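Local coordinates for protein oxidoreductase, Gfo/Idh/MocA family (PDB 3DTY) that probably catalyses NAD(P)-dependent oxidation or reduction of a small-molecule substrate, as other Gfo/Idh/MocA oxidoreductases do, and forms a tetramer that binds magnesium ions, at residues Val89-Pro94 / Leu110-Glu115; Leu150-Arg155 / Ser215-Pro220; Leu222-Leu227 / Met249-Gly254; Pro290-Phe295 / Ile304-Met309. One frame throughout, in Å; residues are numbered along the deposited sequence.

Contact 1 (Val89-Pro94 / Leu110-Glu115); sequences VSIATP and LHVVCE
V89, S90 and I91 pair in parallel with V112, V113 and C114, the axes of strands 89-92 and 111-114 approaching to 4.8 Å with their directions 26° apart. This is the start and finish of one beta-alpha-beta crossover of the NAD-binding Rossmann fold, strand 88-92, helix 98-107, strand 111-114, and the two strands are neighbours in its five-stranded parallel sheet. Four backbone bonds hold them. V89 N reaches H111 O at 3.0 Å, E115 N reaches I91 O at 3.2 Å, and between these V113 works both ways, its N donating to V89 O and its O accepting from I91 N. On the face shared by V89, I91, V112 and C114, I91 reaches across with its tip: CD1 comes to 3.7 Å from V112 CG1. V89 adds CG1, which its chi1 of 60° tucks between the backbone N and carbonyl carbon, 4.2 Å from L110 CD1. The crossover helix covers this layer through I101 and T102 over I91 and A105 over V112. The reverse face carries S90 and V113 under helix 330-349. There the buried S90 hydroxyl is satisfied by hydrogen bonds with Y338 OH and W15 NE1, which should fix its rotation, and S90 OG rests against the branch point of its strand partner, 3.5 Å from V113 CB.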
loop_
_atom_site.group_PDB
_atom_site.type_symbol
_atom_site.label_atom_id
_atom_site.label_comp_id
_atom_site.label_asym_id
_atom_site.label_seq_id
_atom_site.Cartn_x
_atom_site.Cartn_y
_atom_site.Cartn_z
ATOM N N VAL A 89 -41.636 1.543 4.267
ATOM C CA VAL A 89 -41.377 0.282 3.581
ATOM C C VAL A 89 -40.107 0.331 2.731
ATOM O O VAL A 89 -39.811 1.341 2.088
ATOM C CB VAL A 89 -42.573 -0.119 2.673
ATOM C CG1 VAL A 89 -42.819 0.952 1.618
ATOM C CG2 VAL A 89 -42.305 -1.450 2.009
ATOM N N SER A 90 -39.353 -0.762 2.757
ATOM C CA SER A 90 -38.132 -0.870 1.968
ATOM C C SER A 90 -38.410 -1.877 0.863
ATOM O O SER A 90 -38.864 -2.988 1.123
ATOM C CB SER A 90 -36.969 -1.338 2.841
ATOM O OG SER A 90 -36.567 -0.305 3.728
ATOM N N ILE A 91 -38.141 -1.467 -0.369
ATOM C CA ILE A 91 -38.382 -2.285 -1.550
ATOM C C ILE A 91 -37.076 -2.938 -1.989
ATOM O O ILE A 91 -36.122 -2.251 -2.334
ATOM C CB ILE A 91 -38.937 -1.398 -2.704
ATOM C CG1 ILE A 91 -40.164 -0.619 -2.216
ATOM C CG2 ILE A 91 -39.308 -2.250 -3.906
ATOM C CD1 ILE A 91 -40.604 0.486 -3.159
ATOM N N ALA A 92 -37.036 -4.264 -1.975
ATOM C CA ALA A 92 -35.829 -4.973 -2.367
ATOM C C ALA A 92 -36.098 -5.997 -3.464
ATOM O O ALA A 92 -35.363 -6.964 -3.621
ATOM C CB ALA A 92 -35.200 -5.647 -1.152
ATOM N N THR A 93 -37.158 -5.771 -4.224
ATOM C CA THR A 93 -37.519 -6.658 -5.315
ATOM C C THR A 93 -36.710 -6.263 -6.554
ATOM O O THR A 93 -35.982 -5.266 -6.543
ATOM C CB THR A 93 -39.026 -6.538 -5.619
ATOM O OG1 THR A 93 -39.385 -5.152 -5.669
ATOM C CG2 THR A 93 -39.852 -7.225 -4.537
ATOM N N PRO A 94 -36.808 -7.051 -7.636
ATOM C CA PRO A 94 -36.061 -6.726 -8.856
ATOM C C PRO A 94 -36.323 -5.307 -9.389
ATOM O O PRO A 94 -37.443 -4.795 -9.317
ATOM C CB PRO A 94 -36.484 -7.830 -9.828
ATOM C CG PRO A 94 -37.781 -8.365 -9.246
ATOM C CD PRO A 94 -37.515 -8.333 -7.778
ATOM N N LEU A 110 -46.995 6.027 2.570
ATOM C CA LEU A 110 -45.852 5.398 3.215
ATOM C C LEU A 110 -44.514 6.005 2.816
ATOM O O LEU A 110 -44.299 6.319 1.642
ATOM C CB LEU A 110 -45.824 3.908 2.877
ATOM C CG LEU A 110 -47.049 3.063 3.237
ATOM C CD1 LEU A 110 -46.832 1.642 2.735
ATOM C CD2 LEU A 110 -47.273 3.080 4.754
ATOM N N HIS A 111 -43.626 6.192 3.791
ATOM C CA HIS A 111 -42.287 6.685 3.472
ATOM C C HIS A 111 -41.627 5.480 2.818
ATOM O O HIS A 111 -41.840 4.343 3.245
ATOM C CB HIS A 111 -41.477 7.052 4.719
ATOM C CG HIS A 111 -41.944 8.292 5.409
ATOM N ND1 HIS A 111 -42.654 8.260 6.590
ATOM C CD2 HIS A 111 -41.797 9.600 5.092
ATOM C CE1 HIS A 111 -42.926 9.497 6.972
ATOM N NE2 HIS A 111 -42.416 10.329 6.081
ATOM N N VAL A 112 -40.820 5.732 1.799
ATOM C CA VAL A 112 -40.151 4.657 1.079
ATOM C C VAL A 112 -38.629 4.704 1.098
ATOM O O VAL A 112 -38.014 5.770 1.125
ATOM C CB VAL A 112 -40.586 4.651 -0.410
ATOM C CG1 VAL A 112 -39.945 3.480 -1.150
ATOM C CG2 VAL A 112 -42.093 4.578 -0.506
ATOM N N VAL A 113 -38.033 3.523 1.108
ATOM C CA VAL A 113 -36.588 3.381 1.020
ATOM C C VAL A 113 -36.499 2.376 -0.115
ATOM O O VAL A 113 -36.891 1.226 0.042
ATOM C CB VAL A 113 -35.964 2.801 2.289
ATOM C CG1 VAL A 113 -34.500 2.478 2.032
ATOM C CG2 VAL A 113 -36.078 3.804 3.426
ATOM N N CYS A 114 -36.025 2.832 -1.268
ATOM C CA CYS A 114 -35.943 1.979 -2.440
ATOM C C CYS A 114 -34.523 1.601 -2.806
ATOM O O CYS A 114 -33.622 2.442 -2.817
ATOM C CB CYS A 114 -36.611 2.671 -3.633
ATOM S SG CYS A 114 -36.861 1.598 -5.083
ATOM N N GLU A 115 -34.329 0.319 -3.090
ATOM C CA GLU A 115 -33.029 -0.181 -3.493
ATOM C C GLU A 115 -32.817 0.467 -4.851
ATOM O O GLU A 115 -33.737 0.490 -5.671
ATOM C CB GLU A 115 -33.075 -1.706 -3.633
ATOM C CG GLU A 115 -31.790 -2.356 -4.144
ATOM C CD GLU A 115 -30.614 -2.182 -3.190
ATOM O OE1 GLU A 115 -30.848 -2.115 -1.969
ATOM O OE2 GLU A 115 -29.454 -2.134 -3.657
#

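Contact 2 (Leu150-Arg155 / Ser215-Pro220)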
loop_
_atom_site.group_PDB
_atom_site.type_symbol
_atom_site.label_atom_id
_atom_site.label_comp_id
_atom_site.label_asym_id
_atom_site.label_seq_id
_atom_site.Cartn_x
_atom_site.Cartn_y
_atom_site.Cartn_z
ATOM N N LEU A 150 -15.800 9.246 6.317
ATOM C CA LEU A 150 -14.823 10.021 5.572
ATOM C C LEU A 150 -15.410 10.736 4.350
ATOM O O LEU A 150 -14.849 11.730 3.876
ATOM C CB LEU A 150 -13.632 9.138 5.209
ATOM C CG LEU A 150 -12.818 8.777 6.471
ATOM C CD1 LEU A 150 -11.684 7.842 6.121
ATOM C CD2 LEU A 150 -12.267 10.060 7.122
ATOM N N ILE A 151 -16.547 10.255 3.851
ATOM C CA ILE A 151 -17.181 10.925 2.726
ATOM C C ILE A 151 -17.600 12.320 3.213
ATOM O O ILE A 151 -17.490 13.301 2.476
ATOM C CB ILE A 151 -18.442 10.168 2.221
ATOM C CG1 ILE A 151 -18.069 8.749 1.774
ATOM C CG2 ILE A 151 -19.079 10.938 1.060
ATOM C CD1 ILE A 151 -17.009 8.697 0.675
ATOM N N GLU A 152 -18.086 12.402 4.453
ATOM C CA GLU A 152 -18.496 13.687 5.030
ATOM C C GLU A 152 -17.270 14.561 5.260
ATOM O O GLU A 152 -17.327 15.783 5.101
ATOM C CB GLU A 152 -19.210 13.505 6.373
ATOM C CG GLU A 152 -20.639 12.998 6.307
ATOM C CD GLU A 152 -21.553 13.878 5.469
ATOM O OE1 GLU A 152 -21.325 15.110 5.412
ATOM O OE2 GLU A 152 -22.509 13.328 4.879
ATOM N N GLN A 153 -16.164 13.935 5.656
ATOM C CA GLN A 153 -14.933 14.674 5.900
ATOM C C GLN A 153 -14.512 15.384 4.619
ATOM O O GLN A 153 -14.171 16.560 4.635
ATOM C CB GLN A 153 -13.824 13.731 6.364
ATOM C CG GLN A 153 -12.479 14.424 6.616
ATOM C CD GLN A 153 -12.562 15.527 7.659
ATOM O OE1 GLN A 153 -13.468 15.549 8.498
ATOM N NE2 GLN A 153 -11.598 16.437 7.626
ATOM N N ALA A 154 -14.545 14.650 3.512
ATOM C CA ALA A 154 -14.185 15.195 2.208
ATOM C C ALA A 154 -15.102 16.373 1.851
ATOM O O ALA A 154 -14.641 17.406 1.363
ATOM C CB ALA A 154 -14.300 14.104 1.148
ATOM N N ARG A 155 -16.398 16.208 2.093
ATOM C CA ARG A 155 -17.361 17.268 1.803
ATOM C C ARG A 155 -16.973 18.538 2.554
ATOM O O ARG A 155 -16.928 19.626 1.971
ATOM C CB ARG A 155 -18.774 16.845 2.219
ATOM C CG ARG A 155 -19.855 17.921 2.015
ATOM C CD ARG A 155 -21.204 17.394 2.490
ATOM N NE ARG A 155 -22.232 18.429 2.566
ATOM C CZ ARG A 155 -23.277 18.529 1.743
ATOM N NH1 ARG A 155 -23.452 17.651 0.758
ATOM N NH2 ARG A 155 -24.154 19.508 1.918
ATOM N N SER A 215 -19.951 11.939 -5.338
ATOM C CA SER A 215 -19.535 13.273 -5.774
ATOM C C SER A 215 -20.602 14.303 -5.415
ATOM O O SER A 215 -20.293 15.451 -5.114
ATOM C CB SER A 215 -19.293 13.300 -7.285
ATOM O OG SER A 215 -20.495 13.100 -8.006
ATOM N N GLU A 216 -21.861 13.879 -5.457
ATOM C CA GLU A 216 -22.991 14.740 -5.125
ATOM C C GLU A 216 -22.886 15.186 -3.668
ATOM O O GLU A 216 -23.190 16.336 -3.329
ATOM C CB GLU A 216 -24.300 13.976 -5.339
ATOM C CG GLU A 216 -25.526 14.620 -4.717
ATOM C CD GLU A 216 -25.749 16.043 -5.191
ATOM O OE1 GLU A 216 -25.686 16.272 -6.418
ATOM O OE2 GLU A 216 -25.993 16.926 -4.338
ATOM N N VAL A 217 -22.457 14.265 -2.809
ATOM C CA VAL A 217 -22.297 14.561 -1.391
ATOM C C VAL A 217 -21.117 15.506 -1.158
ATOM O O VAL A 217 -21.218 16.454 -0.383
ATOM C CB VAL A 217 -22.041 13.274 -0.560
ATOM C CG1 VAL A 217 -21.683 13.654 0.874
ATOM C CG2 VAL A 217 -23.280 12.376 -0.571
HETATM N N MSE A 218 -19.999 15.237 -1.828
HETATM C CA MSE A 218 -18.792 16.053 -1.665
HETATM C C MSE A 218 -18.865 17.408 -2.362
HETATM O O MSE A 218 -18.250 18.374 -1.917
HETATM C CB MSE A 218 -17.573 15.318 -2.220
HETATM C CG MSE A 218 -17.360 13.913 -1.683
HETATM SE SE MSE A 218 -15.720 13.175 -2.384
HETATM C CE MSE A 218 -15.735 11.509 -1.390
ATOM N N LEU A 219 -19.604 17.463 -3.462
ATOM C CA LEU A 219 -19.698 18.682 -4.254
ATOM C C LEU A 219 -21.149 18.978 -4.621
ATOM O O LEU A 219 -21.525 18.911 -5.790
ATOM C CB LEU A 219 -18.868 18.503 -5.528
ATOM C CG LEU A 219 -17.377 18.211 -5.317
ATOM C CD1 LEU A 219 -16.930 17.084 -6.244
ATOM C CD2 LEU A 219 -16.563 19.481 -5.564
ATOM N N PRO A 220 -21.979 19.327 -3.626
ATOM C CA PRO A 220 -23.395 19.620 -3.879
ATOM C C PRO A 220 -23.706 20.758 -4.845
ATOM O O PRO A 220 -24.758 20.760 -5.478
ATOM C CB PRO A 220 -23.951 19.874 -2.475
ATOM C CG PRO A 220 -22.782 20.458 -1.748
ATOM C CD PRO A 220 -21.634 19.573 -2.213
HETATM O O HOH W 1 -18.487 20.410 -0.140
HETATM O O HOH W 2 -25.787 16.538 -1.141
#
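R155, I151 and A154 of helix 149-159 pack against V217, M218 and P220 at the C-terminal end of helix 203-218, a largely buried helix-to-helix contact lying on one face of the large mixed sheet. The backbones come very near each other at one point, with R155 CA 3.9 Å from M218 CA. Beside this point the interface is apolar. The side chain of selenomethionine M218 runs out extended beyond CG and brings its methyl CE against both I151 CD1, at 3.7 Å, and A154 CB, at 3.9 Å. I151 also uses its other branch, CG2 meeting V217 CG1 at 3.8 Å with the two side chains crossing at about a right angle. Both helices belong to the layer that covers the sheet of the C-terminal alpha/beta domain: M218 rests on I274 and V276, A154 on L283 and I151 on W285. R155 carries the polar half. Its CG stands anti to the backbone N (chi1 177°), and the chain, extended from CG to NE, lies across the helix end, so that NH1 donates to V217 O at 2.8 Å, in the carbonyl plane on a lone pair. The positive charge of R155 would probably be favoured beside the carbonyls that end helix 203-218. P220 CG covers one face of the guanidinium, 3.8 Å from R155 NH1, and a water links NH1 to E216 OE2. A second water donates at 2.7 Å to both R155 O and M218 O, bridging the two backbones. Nearby, E152 OE1 makes a salt bridge with R360, whose guanidinium comes close to that of R155.

Contact 3 (Leu222-Leu227 / Met249-Gly254)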
loop_
_atom_site.group_PDB
_atom_site.type_symbol
_atom_site.label_atom_id
_atom_site.label_comp_id
_atom_site.label_asym_id
_atom_site.label_seq_id
_atom_site.Cartn_x
_atom_site.Cartn_y
_atom_site.Cartn_z
ATOM N N LEU A 222 -21.905 21.557 -7.581
ATOM C CA LEU A 222 -21.414 21.275 -8.926
ATOM C C LEU A 222 -22.582 20.831 -9.811
ATOM O O LEU A 222 -23.346 19.942 -9.431
ATOM C CB LEU A 222 -20.351 20.172 -8.854
ATOM C CG LEU A 222 -19.167 20.207 -9.818
ATOM C CD1 LEU A 222 -18.349 21.460 -9.572
ATOM C CD2 LEU A 222 -18.304 18.970 -9.612
ATOM N N LYS A 223 -22.726 21.452 -10.984
ATOM C CA LYS A 223 -23.807 21.098 -11.909
ATOM C C LYS A 223 -23.275 20.607 -13.252
ATOM O O LYS A 223 -22.435 21.259 -13.876
ATOM C CB LYS A 223 -24.725 22.303 -12.156
ATOM C CG LYS A 223 -25.500 22.787 -10.929
ATOM C CD LYS A 223 -26.251 24.085 -11.244
ATOM C CE LYS A 223 -27.058 24.597 -10.055
ATOM N NZ LYS A 223 -28.239 23.733 -9.766
ATOM N N ILE A 224 -23.765 19.456 -13.696
ATOM C CA ILE A 224 -23.340 18.898 -14.972
ATOM C C ILE A 224 -23.964 19.701 -16.111
ATOM O O ILE A 224 -25.176 19.911 -16.130
ATOM C CB ILE A 224 -23.788 17.431 -15.135
ATOM C CG1 ILE A 224 -23.161 16.556 -14.044
ATOM C CG2 ILE A 224 -23.385 16.921 -16.516
ATOM C CD1 ILE A 224 -23.676 15.132 -14.038
ATOM N N LYS A 225 -23.139 20.142 -17.058
ATOM C CA LYS A 225 -23.644 20.906 -18.200
ATOM C C LYS A 225 -23.968 19.954 -19.351
ATOM O O LYS A 225 -25.050 20.003 -19.931
ATOM C CB LYS A 225 -22.608 21.931 -18.666
ATOM C CG LYS A 225 -23.120 22.881 -19.743
ATOM C CD LYS A 225 -24.315 23.714 -19.244
ATOM C CE LYS A 225 -24.857 24.658 -20.331
ATOM N NZ LYS A 225 -25.984 25.519 -19.854
ATOM N N ARG A 226 -23.014 19.091 -19.678
ATOM C CA ARG A 226 -23.200 18.116 -20.747
ATOM C C ARG A 226 -22.222 16.968 -20.560
ATOM O O ARG A 226 -21.197 17.117 -19.888
ATOM C CB ARG A 226 -22.968 18.762 -22.109
ATOM C CG ARG A 226 -21.561 19.280 -22.290
ATOM C CD ARG A 226 -21.358 19.838 -23.679
ATOM N NE ARG A 226 -19.968 20.231 -23.882
ATOM C CZ ARG A 226 -19.392 20.340 -25.074
ATOM N NH1 ARG A 226 -20.092 20.085 -26.173
ATOM N NH2 ARG A 226 -18.119 20.700 -25.160
ATOM N N LEU A 227 -22.541 15.828 -21.157
ATOM C CA LEU A 227 -21.689 14.658 -21.042
ATOM C C LEU A 227 -21.739 13.775 -22.281
ATOM O O LEU A 227 -22.640 13.889 -23.116
ATOM C CB LEU A 227 -22.116 13.824 -19.824
ATOM C CG LEU A 227 -23.522 13.204 -19.831
ATOM C CD1 LEU A 227 -23.566 12.017 -20.779
ATOM C CD2 LEU A 227 -23.889 12.744 -18.428
HETATM N N MSE A 249 -17.696 14.123 -18.597
HETATM C CA MSE A 249 -18.623 15.202 -18.303
HETATM C C MSE A 249 -17.984 16.566 -18.170
HETATM O O MSE A 249 -16.846 16.699 -17.718
HETATM C CB MSE A 249 -19.357 14.914 -16.998
HETATM C CG MSE A 249 -20.200 13.661 -17.029
HETATM SE SE MSE A 249 -20.781 13.223 -15.243
HETATM C CE MSE A 249 -19.151 12.437 -14.645
ATOM N N GLU A 250 -18.749 17.578 -18.554
ATOM C CA GLU A 250 -18.321 18.955 -18.440
ATOM C C GLU A 250 -19.243 19.590 -17.409
ATOM O O GLU A 250 -20.458 19.620 -17.579
ATOM C CB GLU A 250 -18.457 19.679 -19.783
ATOM C CG GLU A 250 -17.140 19.933 -20.497
ATOM C CD GLU A 250 -17.325 20.640 -21.834
ATOM O OE1 GLU A 250 -18.209 21.521 -21.930
ATOM O OE2 GLU A 250 -16.581 20.323 -22.782
ATOM N N TYR A 251 -18.659 20.077 -16.324
ATOM C CA TYR A 251 -19.422 20.722 -15.269
ATOM C C TYR A 251 -19.556 22.203 -15.593
ATOM O O TYR A 251 -18.666 22.786 -16.221
ATOM C CB TYR A 251 -18.697 20.571 -13.933
ATOM C CG TYR A 251 -18.658 19.159 -13.385
ATOM C CD1 TYR A 251 -19.812 18.552 -12.894
ATOM C CD2 TYR A 251 -17.461 18.444 -13.331
ATOM C CE1 TYR A 251 -19.776 17.263 -12.354
ATOM C CE2 TYR A 251 -17.413 17.155 -12.796
ATOM C CZ TYR A 251 -18.572 16.574 -12.308
ATOM O OH TYR A 251 -18.528 15.313 -11.770
ATOM N N GLU A 252 -20.660 22.816 -15.176
ATOM C CA GLU A 252 -20.835 24.243 -15.417
ATOM C C GLU A 252 -19.754 24.917 -14.576
ATOM O O GLU A 252 -19.626 24.648 -13.380
ATOM C CB GLU A 252 -22.241 24.696 -14.998
ATOM C CG GLU A 252 -23.204 24.840 -16.182
ATOM C CD GLU A 252 -24.679 24.787 -15.782
ATOM O OE1 GLU A 252 -25.067 25.453 -14.791
ATOM O OE2 GLU A 252 -25.454 24.081 -16.470
ATOM N N GLY A 253 -18.943 25.752 -15.210
ATOM C CA GLY A 253 -17.880 26.410 -14.473
ATOM C C GLY A 253 -16.513 25.984 -14.974
ATOM O O GLY A 253 -15.505 26.578 -14.611
ATOM N N GLY A 254 -16.474 24.940 -15.795
ATOM C CA GLY A 254 -15.210 24.494 -16.348
ATOM C C GLY A 254 -14.641 23.176 -15.864
ATOM O O GLY A 254 -13.883 22.539 -16.589
HETATM O O HOH W 3 -20.927 23.589 -11.606
#
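R226 leaves its strand on the same face as E250, and its CG, set between the backbone N and carbonyl carbon (chi1 62°), lies 4.0 Å from E250 CB. The pairing is the antiparallel hairpin of strands 224-232 and 244-251, interrupted by a classic beta bulge in which K225 and R226 together face E250. Beyond CB and CG the arginine runs extended beside the glutamate: CD passes E250 OE1, NE then donates to that oxygen at 2.9 Å from above the carboxylate plane, and NH2 donates to E250 OE2 at 2.9 Å on its syn side but 30° out of the carboxylate plane. This side-on salt bridge is twisted, the two planes standing 62° apart. NH2 also forms a salt bridge with D384 of the second subunit, so one guanidinium nitrogen serves both E250 and an acid across the subunit interface; W387 of the same chain as R226 adds a cation-pi contact. In the backbone, E250 O takes K225 N at 2.8 Å and, weakly, R226 N, which is how the extra residue of the bulge is absorbed. On the reverse face L227 and M249 lie alongside each other, tightly packed. Past the bulge, E252 N donates almost straight to K223 O at 2.7 Å. The Y251 ring turns one face to L222, whose CD2 sits over its centre, 3.4 Å from the centroid of the Y251 ring.

Contact 4 (Pro290-Phe295 / Ile304-Met309)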
loop_
_atom_site.group_PDB
_atom_site.type_symbol
_atom_site.label_atom_id
_atom_site.label_comp_id
_atom_site.label_asym_id
_atom_site.label_seq_id
_atom_site.Cartn_x
_atom_site.Cartn_y
_atom_site.Cartn_z
ATOM N N PRO A 290 -12.382 1.961 3.178
ATOM C CA PRO A 290 -13.297 3.019 3.616
ATOM C C PRO A 290 -12.883 3.889 4.791
ATOM O O PRO A 290 -13.386 4.994 4.936
ATOM C CB PRO A 290 -14.576 2.250 3.909
ATOM C CG PRO A 290 -14.019 0.998 4.558
ATOM C CD PRO A 290 -12.894 0.641 3.595
ATOM N N ASN A 291 -11.966 3.397 5.617
ATOM C CA ASN A 291 -11.535 4.122 6.808
ATOM C C ASN A 291 -10.352 5.075 6.616
ATOM O O ASN A 291 -9.895 5.714 7.566
ATOM C CB ASN A 291 -11.248 3.114 7.919
ATOM C CG ASN A 291 -12.453 2.221 8.211
ATOM O OD1 ASN A 291 -12.339 0.990 8.281
ATOM N ND2 ASN A 291 -13.615 2.842 8.375
ATOM N N GLN A 292 -9.858 5.168 5.388
ATOM C CA GLN A 292 -8.772 6.090 5.102
ATOM C C GLN A 292 -9.205 7.015 3.980
ATOM O O GLN A 292 -10.049 6.668 3.156
ATOM C CB GLN A 292 -7.482 5.367 4.698
ATOM C CG GLN A 292 -6.767 4.641 5.837
ATOM C CD GLN A 292 -7.394 3.297 6.151
ATOM O OE1 GLN A 292 -7.506 2.431 5.277
ATOM N NE2 GLN A 292 -7.806 3.116 7.398
ATOM N N LEU A 293 -8.622 8.201 3.979
ATOM C CA LEU A 293 -8.905 9.217 2.986
ATOM C C LEU A 293 -7.569 9.872 2.660
ATOM O O LEU A 293 -6.902 10.392 3.556
ATOM C CB LEU A 293 -9.866 10.252 3.575
ATOM C CG LEU A 293 -10.179 11.488 2.735
ATOM C CD1 LEU A 293 -10.986 11.088 1.507
ATOM C CD2 LEU A 293 -10.942 12.492 3.587
ATOM N N SER A 294 -7.165 9.828 1.394
ATOM C CA SER A 294 -5.902 10.446 0.992
ATOM C C SER A 294 -6.090 11.943 0.743
ATOM O O SER A 294 -7.052 12.354 0.098
ATOM C CB SER A 294 -5.355 9.789 -0.276
ATOM O OG SER A 294 -4.170 10.447 -0.708
ATOM N N PHE A 295 -5.171 12.753 1.265
ATOM C CA PHE A 295 -5.221 14.206 1.104
ATOM C C PHE A 295 -3.851 14.629 0.587
ATOM O O PHE A 295 -2.855 14.551 1.304
ATOM C CB PHE A 295 -5.535 14.863 2.450
ATOM C CG PHE A 295 -5.609 16.366 2.405
ATOM C CD1 PHE A 295 -6.337 17.016 1.407
ATOM C CD2 PHE A 295 -4.973 17.135 3.383
ATOM C CE1 PHE A 295 -6.434 18.407 1.379
ATOM C CE2 PHE A 295 -5.063 18.531 3.367
ATOM C CZ PHE A 295 -5.796 19.169 2.363
ATOM N N ILE A 304 -2.692 10.998 5.007
ATOM C CA ILE A 304 -3.709 9.966 5.106
ATOM C C ILE A 304 -4.547 10.244 6.343
ATOM O O ILE A 304 -4.044 10.161 7.468
ATOM C CB ILE A 304 -3.093 8.554 5.257
ATOM C CG1 ILE A 304 -2.274 8.199 4.010
ATOM C CG2 ILE A 304 -4.198 7.529 5.485
ATOM C CD1 ILE A 304 -3.083 8.172 2.728
ATOM N N LEU A 305 -5.815 10.588 6.133
ATOM C CA LEU A 305 -6.728 10.839 7.242
ATOM C C LEU A 305 -7.412 9.530 7.604
ATOM O O LEU A 305 -7.764 8.734 6.733
ATOM C CB LEU A 305 -7.781 11.890 6.869
ATOM C CG LEU A 305 -7.284 13.339 6.793
ATOM C CD1 LEU A 305 -6.252 13.474 5.693
ATOM C CD2 LEU A 305 -8.453 14.277 6.537
ATOM N N GLU A 306 -7.612 9.330 8.901
ATOM C CA GLU A 306 -8.219 8.118 9.423
ATOM C C GLU A 306 -9.562 8.373 10.095
ATOM O O GLU A 306 -9.728 9.353 10.815
ATOM C CB GLU A 306 -7.269 7.471 10.444
ATOM C CG GLU A 306 -6.041 6.777 9.849
ATOM C CD GLU A 306 -6.301 5.319 9.509
ATOM O OE1 GLU A 306 -7.396 4.804 9.842
ATOM O OE2 GLU A 306 -5.405 4.679 8.920
ATOM N N ARG A 307 -10.514 7.479 9.857
ATOM C CA ARG A 307 -11.830 7.586 10.469
ATOM C C ARG A 307 -11.666 7.683 11.985
ATOM O O ARG A 307 -10.774 7.057 12.561
ATOM C CB ARG A 307 -12.669 6.340 10.159
ATOM C CG ARG A 307 -14.054 6.329 10.828
ATOM C CD ARG A 307 -14.662 4.922 10.819
ATOM N NE ARG A 307 -13.953 4.010 11.721
ATOM C CZ ARG A 307 -14.078 4.019 13.048
ATOM N NH1 ARG A 307 -14.893 4.888 13.640
ATOM N NH2 ARG A 307 -13.385 3.161 13.792
ATOM N N GLY A 308 -12.528 8.470 12.620
ATOM C CA GLY A 308 -12.497 8.604 14.062
ATOM C C GLY A 308 -11.398 9.407 14.732
ATOM O O GLY A 308 -11.264 9.341 15.951
HETATM N N MSE A 309 -10.614 10.170 13.980
HETATM C CA MSE A 309 -9.566 10.959 14.613
HETATM C C MSE A 309 -10.042 12.374 14.933
HETATM O O MSE A 309 -10.856 12.947 14.205
HETATM C CB MSE A 309 -8.329 10.996 13.726
HETATM C CG MSE A 309 -7.596 9.657 13.676
HETATM SE SE MSE A 309 -6.970 9.122 15.447
HETATM C CE MSE A 309 -5.435 10.294 15.582
#
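L293 O accepts from L305 N at 2.8 Å, and L293 N donates in return to L305 O at 2.9 Å, the hydrogen-bonded pair at the heart of the hairpin formed by strands 292-297 and 302-306. A third bond, R307 N to N291 O, holds the end where E306 to M309 make a type II turn with G308 at positive phi. The faces differ. L305 CD1 reaches F295 CB at 3.6 Å beside L293, and helix 149-159 covers this side through L150 and M157. On the other, Q292 bends at chi2 (80°) and lies alongside E306. Its NE2 meets E306 OE1 at 3.0 Å, the oxygen lying in the amide plane while the donor sits 39° above that of the carboxylate. N291 ND2 comes to 3.4 Å from R307 CD, at the edge of a guanidinium held by D320 and the carbonyls of H326, G323 and I322. At this end of the sheet, I304 continues the ladder into the fourth subunit. The chemistry implies an apolar face kept for the helix and a mixed one, on which Q292 and E306 meet R289 and M269 of the third subunit and the bond from Q292 NE2 would help to stabilise the E306 carboxylate.

From the N terminus the four contacts follow in series, none nesting in or crossing another. Contact 1 closes first, round helix 98-107, in the Rossmann domain. The chain then enters the other half of the molecule, where contact 2 closes a longer loop of 59 residues by bringing helix 149-159 against the end of helix 203-218. Contact 3 starts almost at once, its hairpin lying on one flank of the mixed sheet, and contact 4 closes the hairpin at the other flank, their centres about 28 Å apart. Contacts 2 and 4 touch, L150 CD1 packing on the backbone of N291 and Q292. Contact 1 remains about 15 Å from contact 2 between nearest atoms.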